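Local coordinates for subclass B1 metallo-beta-lactamase (Myroides odoratimimus, PDB 6T5L), which probably hydrolyses the beta-lactam ring of antibiotics, carbapenems included, by means of zinc ions held in its active site, at residues N28-S31 and N32-E36; N79-T82 and N83-S87; T115-K119 and E120-L124; G190-G193 and D194-I197. One frame throughout, in Å; residues are numbered along the deposited sequence.

Interaction 1: N28-S31 and N32-E36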
loop_
_atom_site.group_PDB
_atom_site.type_symbol
_atom_site.label_atom_id
_atom_site.label_comp_id
_atom_site.label_asym_id
_atom_site.label_seq_id
_atom_site.Cartn_x
_atom_site.Cartn_y
_atom_site.Cartn_z
ATOM N N ASN A 28 -5.215 -12.279 -2.226
ATOM C CA ASN A 28 -4.457 -13.161 -3.097
ATOM C C ASN A 28 -3.092 -13.434 -2.485
ATOM O O ASN A 28 -2.384 -12.495 -2.075
ATOM C CB ASN A 28 -4.253 -12.571 -4.496
ATOM C CG ASN A 28 -5.537 -12.333 -5.208
ATOM O OD1 ASN A 28 -6.382 -13.206 -5.283
ATOM N ND2 ASN A 28 -5.730 -11.100 -5.676
ATOM N N LYS A 29 -2.747 -14.719 -2.409
ATOM C CA LYS A 29 -1.421 -15.137 -2.007
ATOM C C LYS A 29 -0.513 -15.153 -3.235
ATOM O O LYS A 29 -0.753 -15.914 -4.170
ATOM C CB LYS A 29 -1.482 -16.521 -1.353
ATOM C CG LYS A 29 -0.066 -16.983 -0.885
ATOM C CD LYS A 29 -0.086 -18.227 0.007
ATOM C CE LYS A 29 1.329 -18.502 0.427
ATOM N NZ LYS A 29 1.409 -19.619 1.398
ATOM N N LEU A 30 0.519 -14.314 -3.245
ATOM C CA LEU A 30 1.444 -14.242 -4.387
ATOM C C LEU A 30 2.756 -14.991 -4.170
ATOM O O LEU A 30 3.380 -15.409 -5.143
ATOM C CB LEU A 30 1.784 -12.757 -4.695
ATOM C CG LEU A 30 0.609 -11.789 -4.836
ATOM C CD1 LEU A 30 1.090 -10.436 -5.367
ATOM C CD2 LEU A 30 -0.423 -12.456 -5.763
ATOM N N SER A 31 3.211 -15.124 -2.935
ATOM C CA SER A 31 4.414 -15.898 -2.586
ATOM C C SER A 31 4.194 -16.438 -1.167
ATOM O O SER A 31 3.124 -16.240 -0.572
ATOM C CB SER A 31 5.677 -15.023 -2.605
ATOM O OG SER A 31 5.638 -14.089 -1.451
ATOM N N ASN A 32 5.263 -16.973 -0.572
ATOM C CA ASN A 32 5.186 -17.436 0.804
ATOM C C ASN A 32 5.059 -16.261 1.784
ATOM O O ASN A 32 4.458 -16.421 2.844
ATOM C CB ASN A 32 6.400 -18.328 1.120
ATOM C CG ASN A 32 6.413 -19.627 0.263
ATOM O OD1 ASN A 32 5.354 -20.198 -0.034
ATOM N ND2 ASN A 32 7.597 -20.085 -0.118
ATOM N N HIS A 33 5.548 -15.074 1.446
ATOM C CA HIS A 33 5.463 -13.955 2.367
ATOM C C HIS A 33 4.551 -12.831 1.911
ATOM O O HIS A 33 4.378 -11.857 2.656
ATOM C CB HIS A 33 6.851 -13.356 2.606
ATOM C CG HIS A 33 7.860 -14.358 3.041
ATOM N ND1 HIS A 33 7.842 -14.949 4.284
ATOM C CD2 HIS A 33 8.908 -14.906 2.378
ATOM C CE1 HIS A 33 8.836 -15.817 4.371
ATOM N NE2 HIS A 33 9.502 -15.801 3.235
ATOM N N ILE A 34 4.015 -12.890 0.703
ATOM C CA ILE A 34 3.439 -11.701 0.110
ATOM C C ILE A 34 2.027 -12.002 -0.343
ATOM O O ILE A 34 1.825 -12.777 -1.269
ATOM C CB ILE A 34 4.268 -11.173 -1.079
ATOM C CG1 ILE A 34 5.600 -10.631 -0.629
ATOM C CG2 ILE A 34 3.436 -10.136 -1.872
ATOM C CD1 ILE A 34 5.549 -9.411 0.185
ATOM N N TYR A 35 1.093 -11.278 0.209
ATOM C CA TYR A 35 -0.323 -11.363 -0.067
ATOM C C TYR A 35 -0.755 -9.968 -0.515
ATOM O O TYR A 35 -0.188 -8.972 -0.064
ATOM C CB TYR A 35 -1.097 -11.781 1.211
ATOM C CG TYR A 35 -0.795 -13.185 1.769
ATOM C CD1 TYR A 35 0.369 -13.444 2.427
ATOM C CD2 TYR A 35 -1.736 -14.194 1.702
ATOM C CE1 TYR A 35 0.650 -14.673 2.929
ATOM C CE2 TYR A 35 -1.469 -15.479 2.216
ATOM C CZ TYR A 35 -0.272 -15.703 2.832
ATOM O OH TYR A 35 0.038 -16.935 3.374
ATOM N N GLU A 36 -1.701 -9.915 -1.440
ATOM C CA GLU A 36 -2.329 -8.705 -1.943
ATOM C C GLU A 36 -3.769 -8.669 -1.411
ATOM O O GLU A 36 -4.494 -9.689 -1.459
ATOM C CB GLU A 36 -2.316 -8.717 -3.475
ATOM C CG GLU A 36 -3.015 -7.533 -4.132
ATOM C CD GLU A 36 -3.325 -7.667 -5.610
ATOM O OE1 GLU A 36 -3.153 -6.618 -6.260
ATOM O OE2 GLU A 36 -3.781 -8.733 -6.137
HETATM O O HOH W 1 2.320 -17.987 3.609
#
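Asn28 and Glu36 face each other as an antiparallel hydrogen-bonded pair. Asn28 N gives to Glu36 O, and Glu36 N gives to Asn28 O at 2.7 Å. Their side chains run alongside each other on one face of the sheet and add a third bond: Asn28 ND2 reaches Glu36 OE2 at 3.1 Å. Glu36 OE2 lies close to the amide plane of Asn28, but ND2 meets it on the anti side, 23° out of the carboxylate plane. At the other end of the pairing, Ile34 O takes two backbone donors, Leu30 N and Ser31 N.

This is the turn end of the beta hairpin made by strands 25-29 and 34-41, part of a six-stranded mixed sheet. Strand 17-21 flanks it beyond 25-29, and strand 49-58 lies beyond 34-41.

Packing dominates the face that carries Lys29 and Tyr35, a non-hydrogen-bonded pair. Lys29 CG sits over the Tyr35 ring, 4.1 Å from its centroid, a CH-pi contact. With CG anti to the backbone N (chi1 -179°) and the rest extended, the lysine chain passes across the ring toward the hydroxyl. A water accepts from Lys29 NZ at 2.9 Å, donates to Asn32 O and bonds Tyr35 OH.

Interaction 2: N79-T82 and N83-S87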
loop_
_atom_site.group_PDB
_atom_site.type_symbol
_atom_site.label_atom_id
_atom_site.label_comp_id
_atom_site.label_asym_id
_atom_site.label_seq_id
_atom_site.Cartn_x
_atom_site.Cartn_y
_atom_site.Cartn_z
ATOM N N ASN A 79 -9.341 -9.982 11.048
ATOM C CA ASN A 79 -9.827 -11.290 11.475
ATOM C C ASN A 79 -9.233 -12.389 10.609
ATOM O O ASN A 79 -8.861 -13.452 11.113
ATOM C CB ASN A 79 -11.357 -11.307 11.432
ATOM C CG ASN A 79 -12.008 -10.583 12.661
ATOM O OD1 ASN A 79 -11.361 -10.356 13.694
ATOM N ND2 ASN A 79 -13.262 -10.224 12.525
ATOM N N PHE A 80 -9.076 -12.146 9.299
ATOM C CA PHE A 80 -8.404 -13.163 8.489
ATOM C C PHE A 80 -6.970 -13.407 8.966
ATOM O O PHE A 80 -6.495 -14.550 9.032
ATOM C CB PHE A 80 -8.396 -12.758 7.028
ATOM C CG PHE A 80 -7.456 -13.583 6.160
ATOM C CD1 PHE A 80 -7.863 -14.780 5.614
ATOM C CD2 PHE A 80 -6.183 -13.135 5.883
ATOM C CE1 PHE A 80 -7.013 -15.524 4.782
ATOM C CE2 PHE A 80 -5.313 -13.870 5.052
ATOM C CZ PHE A 80 -5.726 -15.068 4.511
ATOM N N VAL A 81 -6.243 -12.341 9.249
ATOM C CA VAL A 81 -4.871 -12.544 9.692
ATOM C C VAL A 81 -4.849 -13.332 10.994
ATOM O O VAL A 81 -4.089 -14.300 11.140
ATOM C CB VAL A 81 -4.134 -11.196 9.833
ATOM C CG1 VAL A 81 -2.788 -11.430 10.500
ATOM C CG2 VAL A 81 -3.980 -10.527 8.460
ATOM N N THR A 82 -5.736 -12.980 11.935
ATOM C CA THR A 82 -5.713 -13.600 13.251
ATOM C C THR A 82 -6.103 -15.054 13.157
ATOM O O THR A 82 -5.391 -15.932 13.652
ATOM C CB THR A 82 -6.645 -12.860 14.189
ATOM O OG1 THR A 82 -6.143 -11.550 14.369
ATOM C CG2 THR A 82 -6.800 -13.589 15.567
ATOM N N ASN A 83 -7.240 -15.329 12.521
ATOM C CA ASN A 83 -7.799 -16.670 12.560
ATOM C C ASN A 83 -7.322 -17.592 11.460
ATOM O O ASN A 83 -7.378 -18.808 11.647
ATOM C CB ASN A 83 -9.312 -16.611 12.468
ATOM C CG ASN A 83 -9.919 -15.805 13.608
ATOM O OD1 ASN A 83 -9.484 -15.904 14.743
ATOM N ND2 ASN A 83 -10.879 -14.972 13.287
ATOM N N THR A 84 -6.891 -17.074 10.321
ATOM C CA THR A 84 -6.452 -17.938 9.236
ATOM C C THR A 84 -4.931 -17.953 9.057
ATOM O O THR A 84 -4.371 -19.029 8.899
ATOM C CB THR A 84 -7.165 -17.549 7.936
ATOM O OG1 THR A 84 -8.598 -17.588 8.142
ATOM C CG2 THR A 84 -6.776 -18.541 6.800
ATOM N N LEU A 85 -4.222 -16.828 9.119
ATOM C CA LEU A 85 -2.757 -16.888 9.160
ATOM C C LEU A 85 -2.206 -17.094 10.570
ATOM O O LEU A 85 -0.974 -17.227 10.734
ATOM C CB LEU A 85 -2.156 -15.624 8.576
ATOM C CG LEU A 85 -2.683 -15.227 7.182
ATOM C CD1 LEU A 85 -1.942 -13.934 6.695
ATOM C CD2 LEU A 85 -2.521 -16.347 6.115
ATOM N N LYS A 86 -3.095 -17.169 11.573
ATOM C CA LYS A 86 -2.729 -17.261 12.989
ATOM C C LYS A 86 -1.617 -16.284 13.313
ATOM O O LYS A 86 -0.588 -16.644 13.887
ATOM C CB LYS A 86 -2.294 -18.678 13.402
ATOM C CG LYS A 86 -3.133 -19.741 12.895
ATOM C CD LYS A 86 -4.442 -19.714 13.604
ATOM C CE LYS A 86 -5.285 -20.894 13.177
ATOM N NZ LYS A 86 -6.453 -21.100 14.008
ATOM N N SER A 87 -1.779 -15.042 12.880
ATOM C CA SER A 87 -0.708 -14.084 13.021
ATOM C C SER A 87 -1.170 -12.789 13.702
ATOM O O SER A 87 -2.359 -12.471 13.866
ATOM C CB SER A 87 -0.069 -13.787 11.638
ATOM O OG SER A 87 0.585 -14.939 11.093
#
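Phe80 has its CG anti to the backbone N (chi1 167°), which swings the ring along the helix toward the residues that follow. Leu85 has its CG beside its own backbone N (chi1 -52°), and this brings the branch point up to that ring. Leu85 CG lies 3.6 Å from Phe80 CE2, while Leu85 CD2 approaches Phe80 CZ. Thr84 comes to another part of the ring, with its CG2 3.6 Å from Phe80 CE1. Both approaches are oblique. Tyr20 of strand 17-21 also meets the phenylalanine ring.

The backbone carrying these side chains is the C-terminal end of helix 71-83. Asn83 N bonds Asn79 O at 2.9 Å in the ordinary helical pattern. Phe80 O then takes two donors, Thr84 N and the longer Leu85 N at 3.2 Å. Lys86 leaves the helical conformation with positive phi, and its CA makes a CA-H...O contact with Thr82 O at 3.0 Å. Ser87 N turns back to Val81 O, six positions earlier, at 3.0 Å. Ser87 OG gives its proton to Leu85 O at 2.8 Å.

Val81 CG1 packs on Ser87 CB, and both side chains also touch Val62 of strand 61-65. The carbonyls of Phe80 and Val81 are thus taken up by the turn itself, while apolar contacts hold the turn against the helix and the sheet.

Interaction 3: T115-K119 and E120-L124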
loop_
_atom_site.group_PDB
_atom_site.type_symbol
_atom_site.label_atom_id
_atom_site.label_comp_id
_atom_site.label_asym_id
_atom_site.label_seq_id
_atom_site.Cartn_x
_atom_site.Cartn_y
_atom_site.Cartn_z
ATOM N N THR A 115 0.602 2.297 13.898
ATOM C CA THR A 115 0.705 2.986 12.624
ATOM C C THR A 115 2.101 3.570 12.440
ATOM O O THR A 115 2.635 4.213 13.349
ATOM C CB THR A 115 -0.328 4.116 12.565
ATOM O OG1 THR A 115 -1.607 3.517 12.708
ATOM C CG2 THR A 115 -0.283 4.848 11.254
ATOM N N TYR A 116 2.663 3.363 11.262
ATOM C CA TYR A 116 3.941 3.956 10.868
ATOM C C TYR A 116 3.718 4.803 9.632
ATOM O O TYR A 116 3.259 4.281 8.615
ATOM C CB TYR A 116 4.968 2.880 10.537
ATOM C CG TYR A 116 5.410 2.031 11.701
ATOM C CD1 TYR A 116 4.664 0.949 12.076
ATOM C CD2 TYR A 116 6.551 2.332 12.439
ATOM C CE1 TYR A 116 5.027 0.144 13.117
ATOM C CE2 TYR A 116 6.929 1.534 13.498
ATOM C CZ TYR A 116 6.137 0.432 13.823
ATOM O OH TYR A 116 6.432 -0.444 14.835
ATOM N N VAL A 117 4.016 6.097 9.696
ATOM C CA VAL A 117 3.642 6.968 8.590
ATOM C C VAL A 117 4.649 8.090 8.451
ATOM O O VAL A 117 5.345 8.488 9.413
ATOM C CB VAL A 117 2.193 7.489 8.802
ATOM C CG1 VAL A 117 2.076 8.140 10.175
ATOM C CG2 VAL A 117 1.737 8.455 7.680
ATOM N N SER A 118 4.772 8.563 7.230
ATOM C CA SER A 118 5.752 9.586 6.962
ATOM C C SER A 118 5.232 10.917 7.482
ATOM O O SER A 118 4.019 11.147 7.597
ATOM C CB SER A 118 6.040 9.688 5.452
ATOM O OG SER A 118 5.137 10.555 4.795
ATOM N N LYS A 119 6.170 11.826 7.704
ATOM C CA LYS A 119 5.834 13.130 8.278
ATOM C C LYS A 119 5.048 13.996 7.297
ATOM O O LYS A 119 4.042 14.592 7.674
ATOM C CB LYS A 119 7.101 13.837 8.736
ATOM C CG LYS A 119 7.710 13.230 10.010
ATOM C CD LYS A 119 9.001 13.924 10.438
ATOM C CE LYS A 119 9.515 13.397 11.757
ATOM N NZ LYS A 119 10.868 13.955 12.054
ATOM N N GLU A 120 5.404 13.974 6.020
ATOM C CA GLU A 120 4.614 14.716 5.033
ATOM C C GLU A 120 3.193 14.169 4.955
ATOM O O GLU A 120 2.228 14.931 4.902
ATOM C CB GLU A 120 5.284 14.661 3.655
ATOM C CG GLU A 120 4.808 15.784 2.745
ATOM C CD GLU A 120 5.446 15.778 1.370
ATOM O OE1 GLU A 120 4.921 16.512 0.500
ATOM O OE2 GLU A 120 6.476 15.085 1.170
ATOM N N THR A 121 3.029 12.862 5.092
ATOM C CA THR A 121 1.671 12.314 5.087
ATOM C C THR A 121 0.845 12.851 6.246
ATOM O O THR A 121 -0.351 13.148 6.068
ATOM C CB THR A 121 1.677 10.791 5.115
ATOM O OG1 THR A 121 2.244 10.287 3.922
ATOM C CG2 THR A 121 0.233 10.273 5.231
ATOM N N ILE A 122 1.472 13.027 7.425
ATOM C CA ILE A 122 0.781 13.589 8.593
ATOM C C ILE A 122 0.370 15.016 8.327
ATOM O O ILE A 122 -0.724 15.449 8.717
ATOM C CB ILE A 122 1.661 13.499 9.858
ATOM C CG1 ILE A 122 1.959 12.011 10.179
ATOM C CG2 ILE A 122 1.017 14.275 11.145
ATOM C CD1 ILE A 122 2.832 11.826 11.410
ATOM N N GLU A 123 1.260 15.787 7.712
ATOM C CA GLU A 123 0.969 17.186 7.447
ATOM C C GLU A 123 -0.192 17.328 6.462
ATOM O O GLU A 123 -1.092 18.150 6.655
ATOM C CB GLU A 123 2.232 17.863 6.923
ATOM C CG GLU A 123 2.041 19.333 6.587
ATOM C CD GLU A 123 3.053 19.836 5.582
ATOM O OE1 GLU A 123 2.644 20.502 4.604
ATOM O OE2 GLU A 123 4.257 19.567 5.774
ATOM N N LEU A 124 -0.197 16.527 5.402
ATOM C CA LEU A 124 -1.276 16.642 4.432
ATOM C C LEU A 124 -2.592 16.181 5.038
ATOM O O LEU A 124 -3.639 16.770 4.787
ATOM C CB LEU A 124 -0.928 15.837 3.171
ATOM C CG LEU A 124 0.293 16.410 2.426
ATOM C CD1 LEU A 124 0.701 15.535 1.224
ATOM C CD2 LEU A 124 0.009 17.868 1.971
HETATM O O HOH W 2 3.355 7.441 4.703
#
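Val117 and Thr121 make the tight part of this contact. Val117 CG2 stands only 3.4 Å from Thr121 CG2, closer than usual for two methyl carbons, and almost as close to Thr121 CB. The other branch, Val117 CG1, lies between its own backbone N and carbonyl carbon (chi1 54°). There it meets Ile122 CG1 at a more relaxed 3.9 Å.

Ser118 is the N-cap residue of helix 119-127. Its OG lies 3.0 Å from Thr121 OG1. Thr121 OG1 also bonds Asp164, and it accepts from a water that in turn accepts from Ser118 N. Ile122 N to Ser118 O and Glu123 N to Lys119 O at 3.0 Å begin the helical bonding.

The solvent side is much looser. Lys119 and Glu123 are exposed, and of their side chains only CB comes near the other segment. Lys119 NZ has a long, weak ion pair with Asp140.

The axes of strand 116-118 and of the helical segment 120-124 approach to 6.7 Å, at 80°. Strand 116-118 and helix 119-127 open a beta-alpha-beta unit that returns through strand 137-139. That strand lies parallel to 116-118, and its Asp138 touches Ile122.

Interaction 4: G190-G193 and D194-I197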
loop_
_atom_site.group_PDB
_atom_site.type_symbol
_atom_site.label_atom_id
_atom_site.label_comp_id
_atom_site.label_asym_id
_atom_site.label_seq_id
_atom_site.Cartn_x
_atom_site.Cartn_y
_atom_site.Cartn_z
ATOM N N GLY A 190 -5.726 8.506 -14.593
ATOM C CA GLY A 190 -6.453 8.571 -13.326
ATOM C C GLY A 190 -6.523 9.964 -12.688
ATOM O O GLY A 190 -6.418 11.002 -13.354
ATOM N N TYR A 191 -6.651 9.966 -11.370
ATOM C CA TYR A 191 -6.913 11.171 -10.605
ATOM C C TYR A 191 -5.649 12.002 -10.435
ATOM O O TYR A 191 -4.638 11.533 -9.899
ATOM C CB TYR A 191 -7.483 10.823 -9.224
ATOM C CG TYR A 191 -7.793 12.062 -8.399
ATOM C CD1 TYR A 191 -8.498 13.137 -8.932
ATOM C CD2 TYR A 191 -7.313 12.178 -7.110
ATOM C CE1 TYR A 191 -8.753 14.270 -8.181
ATOM C CE2 TYR A 191 -7.554 13.284 -6.360
ATOM C CZ TYR A 191 -8.281 14.335 -6.892
ATOM O OH TYR A 191 -8.509 15.411 -6.128
ATOM N N LEU A 192 -5.717 13.256 -10.855
ATOM C CA LEU A 192 -4.529 14.088 -10.865
ATOM C C LEU A 192 -4.670 15.279 -9.934
ATOM O O LEU A 192 -3.836 16.182 -9.997
ATOM C CB LEU A 192 -4.232 14.569 -12.301
ATOM C CG LEU A 192 -4.015 13.496 -13.353
ATOM C CD1 LEU A 192 -3.799 14.117 -14.729
ATOM C CD2 LEU A 192 -2.820 12.624 -12.847
ATOM N N GLY A 193 -5.729 15.320 -9.100
ATOM C CA GLY A 193 -6.016 16.530 -8.336
ATOM C C GLY A 193 -4.924 16.864 -7.336
ATOM O O GLY A 193 -4.655 18.040 -7.083
ATOM N N ASP A 194 -4.245 15.840 -6.799
ATOM C CA ASP A 194 -3.163 16.009 -5.828
ATOM C C ASP A 194 -1.796 15.653 -6.407
ATOM O O ASP A 194 -0.823 15.515 -5.652
ATOM C CB ASP A 194 -3.438 15.142 -4.591
ATOM C CG ASP A 194 -4.661 15.618 -3.817
ATOM O OD1 ASP A 194 -4.876 16.816 -3.795
ATOM O OD2 ASP A 194 -5.453 14.814 -3.289
ATOM N N ALA A 195 -1.709 15.441 -7.717
ATOM C CA ALA A 195 -0.516 14.872 -8.313
ATOM C C ALA A 195 0.504 15.943 -8.670
ATOM O O ALA A 195 0.186 17.118 -8.843
ATOM C CB ALA A 195 -0.892 14.105 -9.576
ATOM N N ASN A 196 1.741 15.514 -8.850
ATOM C CA ASN A 196 2.788 16.385 -9.372
ATOM C C ASN A 196 3.141 15.718 -10.687
ATOM O O ASN A 196 3.855 14.699 -10.677
ATOM C CB ASN A 196 3.988 16.479 -8.441
ATOM C CG ASN A 196 5.088 17.366 -9.007
ATOM O OD1 ASN A 196 5.235 17.505 -10.226
ATOM N ND2 ASN A 196 5.844 18.009 -8.110
ATOM N N ILE A 197 2.529 16.179 -11.785
ATOM C CA ILE A 197 2.764 15.564 -13.090
ATOM C C ILE A 197 4.122 15.958 -13.664
ATOM O O ILE A 197 4.628 15.296 -14.586
ATOM C CB ILE A 197 1.635 15.908 -14.086
ATOM C CG1 ILE A 197 1.417 17.406 -14.170
ATOM C CG2 ILE A 197 0.348 15.164 -13.639
ATOM C CD1 ILE A 197 0.865 17.807 -15.507
HETATM O O HOH W 3 -3.857 12.910 -7.575
#
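Leu192 to Ala195 form a type I beta turn, closed by a weak hydrogen bond from Ala195 N to Leu192 O at 3.2 Å. The turn lies at the surface, in the loop between strand 175-179 and helix 200-210 of the metallo-beta-lactamase fold. A water bridges Tyr191 and Asp194, giving to Tyr191 O at 2.8 Å and accepting from Asp194 N.

Leu192 carries the apolar part. Its CD2 touches Ala195 CB and Ile197 CG2, each at 4.1 Å. The leucine and isoleucine side chains cross at about a right angle. Leu192 and Ala195 also rest on Trp200, so the turn packs on the first residue of helix 200-210.

Tyr191 has its CG anti to the backbone N (chi1 -179°), and the ring folds back beside the turn. Gly193 N sits 3.3 Å above one ring face, offset toward the rim. Having no side chain, Gly193 can lie this close to the tyrosine: a beta carbon there would run into the hydroxyl.

The carboxylate of Asp194 reaches a zinc ligand: its OD2 is hydrogen-bonded to His98 NE2. Asp194 is thus a second-shell residue, and probably helps to orient the imidazole; its charge would probably polarise the ring. The side chain also touches Phe97 and Thr162. The same oxygen, Asp194 OD2, lies at the edge of the Tyr191 ring, 4.0 Å from CE2, with the ring and carboxylate planes 79° apart.

The four contacts follow one another along the chain, each closing before the next begins. Interactions 1 and 2 touch, Tyr35 OH meeting Leu85 CD2 at 3.8 Å. Interaction 1 lies in the six-stranded sheet, and interaction 2 leads from helix 71-83 into its edge strand 88-93. Interactions 3 and 4 lie across the chain's centre from interaction 1, and their nearest atoms are about 7 Å apart. The widest separation is between interactions 2 and 4, about 36 Å centre to centre. The zinc site connects most directly with interaction 4, through His98. The other three lie in a hairpin, at a helix end and in a beta-alpha-beta unit of the surrounding scaffold.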